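Local coordinates for uncharacterized protein (Bacteroides ovatus, PDB 3P02) that is of unknown function but combines a DUF4973 region of the E-set clan with a BT_3044-like C-terminal region rich in antiparallel strands, at residues S164-T169 against T181-N186; D275-T280 against E286-M291. All blocks are in the same frame, centred on the assembly; numbering follows the deposited sequence.

Contact 1 of 2, residues S164-T169 against T181-N186; sequences SSLLGT and TEIKLN
Leu166 and Ile183 meet most closely through one methyl group each, and at the solvent-exposed end of the contact Ser164 lies against Thr181. From the backbone of Leu166, CB heads for the other segment, and Leu166 CB lies 4.4 Å from Ile183 CD1. Leu166 CG, anti to the backbone N (chi1 -173°), stands slightly farther off, 4.8 Å from Ile183 CD1. There the chain forks: Leu166 CD1 is the more distant branch, 6.2 Å from Ile183 CD1, while Leu166 CD2 makes the contact, 4.0 Å from Ile183 CD1. The extended CG1-CD1 arm of Ile183 reaches across to it, and the two side chains cross at about a right angle. Strands 166-170 and 182-187 are not neighbours in the ten-stranded antiparallel sheet; they lie near its two ends, and their closeness is consistent with a curled sheet. Branched aliphatic residues suit this buried side, where both also meet Phe195 and Leu295. Outside it, small polar residues fit the exposed loop ends that lead into the two strands. Ser164 OG rests 3.6 Å from Thr181 CA, and a water joins the segments, hydrogen-bonded to Ser164 OG at 2.7 Å and donating to Thr181 O at the same 2.7 Å.

Contact 2 of 2, residues D275-T280 against E286-M291; sequences DFVDYT and EIEYNM
Phe276 with Tyr289 and Asp278 with Ile287 are the hydrogen-bonded pairs at the turn end of the antiparallel beta hairpin of strands 262-278 and 287-302. Each pair satisfies its own four backbone atoms: Tyr289 N meets Phe276 O at 2.8 Å and Phe276 N returns a bond to Tyr289 O, while Asp278 and Ile287 exchange two more. At the non-hydrogen-bonded pair Asp275-Asn290, the side chains make the link instead. Asn290 ND2 donates to Asp275 OD1 (2.9 Å), on the anti side of the carboxylate and 32° out of its plane, and the two flat groups are turned 78° apart. The same ND2 also reaches Asp273 OD1, and Asp275 OD2 accepts from Tyr244, so a carboxylate with two acceptors suits this place. Replacing Asp275 by an alanine would probably leave the Tyr244 hydroxyl and one N-H of Asn290 without their mates, and the amide freer to turn. On the opposite face of the hairpin, Phe276 CG sits between the backbone N and carbonyl carbon (chi1 77°), which lays the ring against Tyr289: Tyr289 CB packs over one ring face, 3.5 Å from Phe276 CE1. The selenium of Met291, a selenomethionine, makes an oblique Met-aromatic contact, 5.1 Å from the centroid of the Phe276 ring, so a flat apolar group serves both neighbours. Next to Tyr289, a carboxylate suits Asp278 because it can accept several bonds at once. OD1 takes Thr280 N in an Asx turn; OD2 is shared by Arg200, in a salt bridge, Ser281 OG and a water. That water donates to Asp278 OD2 at 2.8 Å and lies in the plane of the Tyr289 ring, 2.7 Å from Tyr289 OH.

How the contacts relate
Contact 1 closes before contact 2 opens along the chain, and all four segments fall in the BT_3044-like range. Their centres lie about 15 Å apart on one antiparallel sheet, where strand 166-170 runs beside strand 287-302, itself hairpin partner of strand 262-278. The two contacts therefore meet directly: Thr169 O and Asn290 N, 2.9 Å apart, probably form a hydrogen bond, and Leu166 CD2 packs 3.8 Å from Met291 CE. Contact 2 joins adjacent strands near a hairpin end, while contact 1 crosses between strands distant in sheet order. Strand 287-302 ties them together, pairing with the hairpin strand on one side and strand 166-170 on the other, with Leu166 and Met291 continuing the apolar packing between them.

Contact 1 of 2, residues S164-T169 against T181-N186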
# COMPACT_ATOMS: atom_id res chain seq x y z
N SER A 164 -5.81 0.96 -19.30
CA SER A 164 -6.74 1.05 -20.44
C SER A 164 -6.34 0.22 -21.67
O SER A 164 -7.18 -0.02 -22.53
CB SER A 164 -6.94 2.50 -20.87
OG SER A 164 -7.54 3.24 -19.81
N SER A 165 -5.06 -0.18 -21.78
CA SER A 165 -4.63 -1.01 -22.91
C SER A 165 -4.64 -2.51 -22.55
O SER A 165 -4.15 -3.30 -23.35
CB SER A 165 -3.23 -0.59 -23.38
OG SER A 165 -3.33 0.61 -24.14
N LEU A 166 -5.13 -2.89 -21.36
CA LEU A 166 -5.27 -4.31 -20.99
C LEU A 166 -6.75 -4.64 -21.14
O LEU A 166 -7.57 -4.37 -20.25
CB LEU A 166 -4.71 -4.65 -19.60
CG LEU A 166 -4.70 -6.14 -19.29
CD1 LEU A 166 -3.85 -6.96 -20.32
CD2 LEU A 166 -4.16 -6.40 -17.87
N LEU A 167 -7.11 -5.16 -22.33
CA LEU A 167 -8.52 -5.31 -22.70
C LEU A 167 -9.09 -6.66 -22.30
O LEU A 167 -8.54 -7.71 -22.62
CB LEU A 167 -8.67 -5.09 -24.22
CG LEU A 167 -8.05 -3.76 -24.75
CD1 LEU A 167 -8.16 -3.71 -26.28
CD2 LEU A 167 -8.77 -2.54 -24.17
N GLY A 168 -10.23 -6.58 -21.61
CA GLY A 168 -10.98 -7.74 -21.19
C GLY A 168 -12.02 -8.08 -22.24
O GLY A 168 -12.83 -7.23 -22.60
N THR A 169 -12.02 -9.31 -22.73
CA THR A 169 -13.01 -9.78 -23.72
C THR A 169 -13.47 -11.18 -23.34
O THR A 169 -12.94 -11.77 -22.42
CB THR A 169 -12.34 -9.86 -25.13
OG1 THR A 169 -11.34 -10.88 -25.12
CG2 THR A 169 -11.78 -8.53 -25.63
N THR A 181 -9.18 1.94 -15.97
CA THR A 181 -8.23 3.02 -16.25
C THR A 181 -6.98 2.86 -15.42
O THR A 181 -5.88 3.19 -15.92
CB THR A 181 -8.84 4.42 -16.03
OG1 THR A 181 -9.21 4.57 -14.66
CG2 THR A 181 -10.01 4.70 -16.93
N GLU A 182 -7.11 2.36 -14.19
CA GLU A 182 -5.98 2.12 -13.32
C GLU A 182 -5.98 0.67 -12.85
O GLU A 182 -7.04 0.14 -12.50
CB GLU A 182 -6.08 3.07 -12.12
CG GLU A 182 -4.89 3.00 -11.19
CD GLU A 182 -5.02 4.02 -10.08
OE1 GLU A 182 -4.74 5.22 -10.33
OE2 GLU A 182 -5.45 3.62 -8.98
N ILE A 183 -4.81 0.06 -12.85
CA ILE A 183 -4.60 -1.28 -12.34
C ILE A 183 -3.45 -1.18 -11.36
O ILE A 183 -2.35 -0.76 -11.75
CB ILE A 183 -4.34 -2.33 -13.45
CG1 ILE A 183 -5.65 -2.56 -14.27
CG2 ILE A 183 -3.81 -3.66 -12.83
CD1 ILE A 183 -5.51 -3.51 -15.41
N LYS A 184 -3.70 -1.52 -10.10
CA LYS A 184 -2.65 -1.49 -9.08
C LYS A 184 -1.83 -2.76 -9.09
O LYS A 184 -2.39 -3.88 -9.13
CB LYS A 184 -3.26 -1.32 -7.69
CG LYS A 184 -2.26 -0.81 -6.64
CD LYS A 184 -2.93 -0.43 -5.32
CE LYS A 184 -3.89 0.73 -5.40
NZ LYS A 184 -4.24 1.24 -4.05
N LEU A 185 -0.50 -2.61 -9.04
CA LEU A 185 0.42 -3.74 -8.94
C LEU A 185 0.86 -3.77 -7.47
O LEU A 185 1.49 -2.82 -7.00
CB LEU A 185 1.62 -3.59 -9.92
CG LEU A 185 1.41 -4.19 -11.34
CD1 LEU A 185 0.06 -3.92 -11.92
CD2 LEU A 185 2.57 -3.86 -12.29
N ASN A 186 0.43 -4.80 -6.76
CA ASN A 186 0.71 -5.03 -5.34
C ASN A 186 2.02 -5.76 -5.19
O ASN A 186 2.42 -6.47 -6.10
CB ASN A 186 -0.44 -5.80 -4.74
CG ASN A 186 -1.76 -5.17 -5.08
OD1 ASN A 186 -2.04 -4.05 -4.67
ND2 ASN A 186 -2.51 -5.77 -6.01
O HOH W 1 -5.34 4.05 -18.44

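Contact 2 of 2, residues D275-T280 against E286-M291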
# COMPACT_ATOMS: atom_id res chain seq x y z
N ASP A 275 -6.27 -16.30 -20.86
CA ASP A 275 -7.64 -16.64 -20.54
C ASP A 275 -7.76 -16.86 -19.04
O ASP A 275 -6.82 -17.32 -18.39
CB ASP A 275 -8.09 -17.93 -21.27
CG ASP A 275 -8.27 -17.82 -22.76
OD1 ASP A 275 -8.41 -16.67 -23.27
OD2 ASP A 275 -8.36 -18.88 -23.41
N PHE A 276 -8.96 -16.59 -18.50
CA PHE A 276 -9.29 -16.89 -17.11
C PHE A 276 -10.77 -16.97 -17.01
O PHE A 276 -11.49 -16.48 -17.89
CB PHE A 276 -8.71 -15.87 -16.12
CG PHE A 276 -9.49 -14.59 -16.09
CD1 PHE A 276 -9.29 -13.60 -17.06
CD2 PHE A 276 -10.46 -14.37 -15.10
CE1 PHE A 276 -10.07 -12.44 -17.05
CE2 PHE A 276 -11.26 -13.23 -15.12
CZ PHE A 276 -11.05 -12.26 -16.08
N VAL A 277 -11.26 -17.55 -15.92
CA VAL A 277 -12.68 -17.70 -15.70
C VAL A 277 -13.12 -16.87 -14.49
O VAL A 277 -12.45 -16.90 -13.45
CB VAL A 277 -12.99 -19.22 -15.49
CG1 VAL A 277 -14.44 -19.45 -15.09
CG2 VAL A 277 -12.64 -20.03 -16.73
N ASP A 278 -14.25 -16.18 -14.62
CA ASP A 278 -14.88 -15.48 -13.53
C ASP A 278 -15.97 -16.45 -13.05
O ASP A 278 -16.99 -16.63 -13.73
CB ASP A 278 -15.46 -14.14 -13.97
CG ASP A 278 -16.22 -13.41 -12.88
OD1 ASP A 278 -16.66 -14.09 -11.89
OD2 ASP A 278 -16.41 -12.19 -13.01
N TYR A 279 -15.73 -17.14 -11.93
CA TYR A 279 -16.68 -18.14 -11.45
C TYR A 279 -17.45 -17.64 -10.21
O TYR A 279 -18.07 -18.44 -9.52
CB TYR A 279 -15.92 -19.47 -11.15
CG TYR A 279 -14.87 -19.35 -10.06
CD1 TYR A 279 -13.60 -18.85 -10.34
CD2 TYR A 279 -15.14 -19.75 -8.75
CE1 TYR A 279 -12.65 -18.70 -9.33
CE2 TYR A 279 -14.19 -19.65 -7.75
CZ TYR A 279 -12.93 -19.13 -8.05
OH TYR A 279 -11.98 -19.00 -7.05
N THR A 280 -17.38 -16.31 -9.91
CA THR A 280 -18.02 -15.82 -8.68
C THR A 280 -18.95 -14.61 -8.90
O THR A 280 -19.77 -14.38 -8.02
CB THR A 280 -16.94 -15.44 -7.63
OG1 THR A 280 -16.02 -14.52 -8.21
CG2 THR A 280 -16.16 -16.67 -7.12
N GLU A 286 -20.39 -19.32 -14.74
CA GLU A 286 -18.98 -19.09 -15.06
C GLU A 286 -18.84 -18.35 -16.36
O GLU A 286 -19.42 -18.80 -17.35
CB GLU A 286 -18.27 -20.44 -15.24
CG GLU A 286 -17.51 -20.94 -14.05
CD GLU A 286 -16.56 -22.07 -14.40
OE1 GLU A 286 -16.52 -22.49 -15.58
OE2 GLU A 286 -15.82 -22.52 -13.50
N ILE A 287 -18.01 -17.29 -16.39
CA ILE A 287 -17.76 -16.54 -17.61
C ILE A 287 -16.30 -16.76 -18.04
O ILE A 287 -15.38 -16.52 -17.24
CB ILE A 287 -18.08 -15.03 -17.46
CG1 ILE A 287 -19.48 -14.79 -16.83
CG2 ILE A 287 -17.91 -14.30 -18.79
CD1 ILE A 287 -20.64 -15.22 -17.65
N GLU A 288 -16.10 -17.21 -19.28
CA GLU A 288 -14.76 -17.43 -19.79
C GLU A 288 -14.26 -16.17 -20.47
O GLU A 288 -14.70 -15.82 -21.57
CB GLU A 288 -14.75 -18.62 -20.77
CG GLU A 288 -15.19 -19.90 -20.10
CD GLU A 288 -15.15 -21.15 -20.97
OE1 GLU A 288 -14.74 -21.06 -22.15
OE2 GLU A 288 -15.55 -22.22 -20.46
N TYR A 289 -13.32 -15.51 -19.80
CA TYR A 289 -12.77 -14.27 -20.28
C TYR A 289 -11.33 -14.41 -20.77
O TYR A 289 -10.68 -15.44 -20.61
CB TYR A 289 -12.76 -13.26 -19.13
CG TYR A 289 -14.11 -12.69 -18.75
CD1 TYR A 289 -14.86 -11.97 -19.67
CD2 TYR A 289 -14.53 -12.68 -17.42
CE1 TYR A 289 -16.04 -11.32 -19.30
CE2 TYR A 289 -15.72 -12.05 -17.04
CZ TYR A 289 -16.45 -11.33 -17.97
OH TYR A 289 -17.66 -10.77 -17.63
N ASN A 290 -10.82 -13.30 -21.28
CA ASN A 290 -9.43 -13.14 -21.72
C ASN A 290 -9.00 -11.71 -21.46
O ASN A 290 -9.81 -10.79 -21.62
CB ASN A 290 -9.30 -13.46 -23.22
CG ASN A 290 -7.90 -13.16 -23.76
OD1 ASN A 290 -7.59 -12.03 -24.17
ND2 ASN A 290 -7.06 -14.18 -23.85
N MSE A 291 -7.76 -11.52 -21.05
CA MSE A 291 -7.19 -10.17 -20.94
C MSE A 291 -5.99 -10.12 -21.85
O MSE A 291 -5.13 -11.00 -21.76
CB MSE A 291 -6.80 -9.82 -19.48
CG MSE A 291 -8.05 -9.85 -18.59
SE MSE A 291 -7.75 -9.04 -16.89
CE MSE A 291 -7.84 -7.22 -17.40
O HOH W 2 -17.95 -10.85 -14.95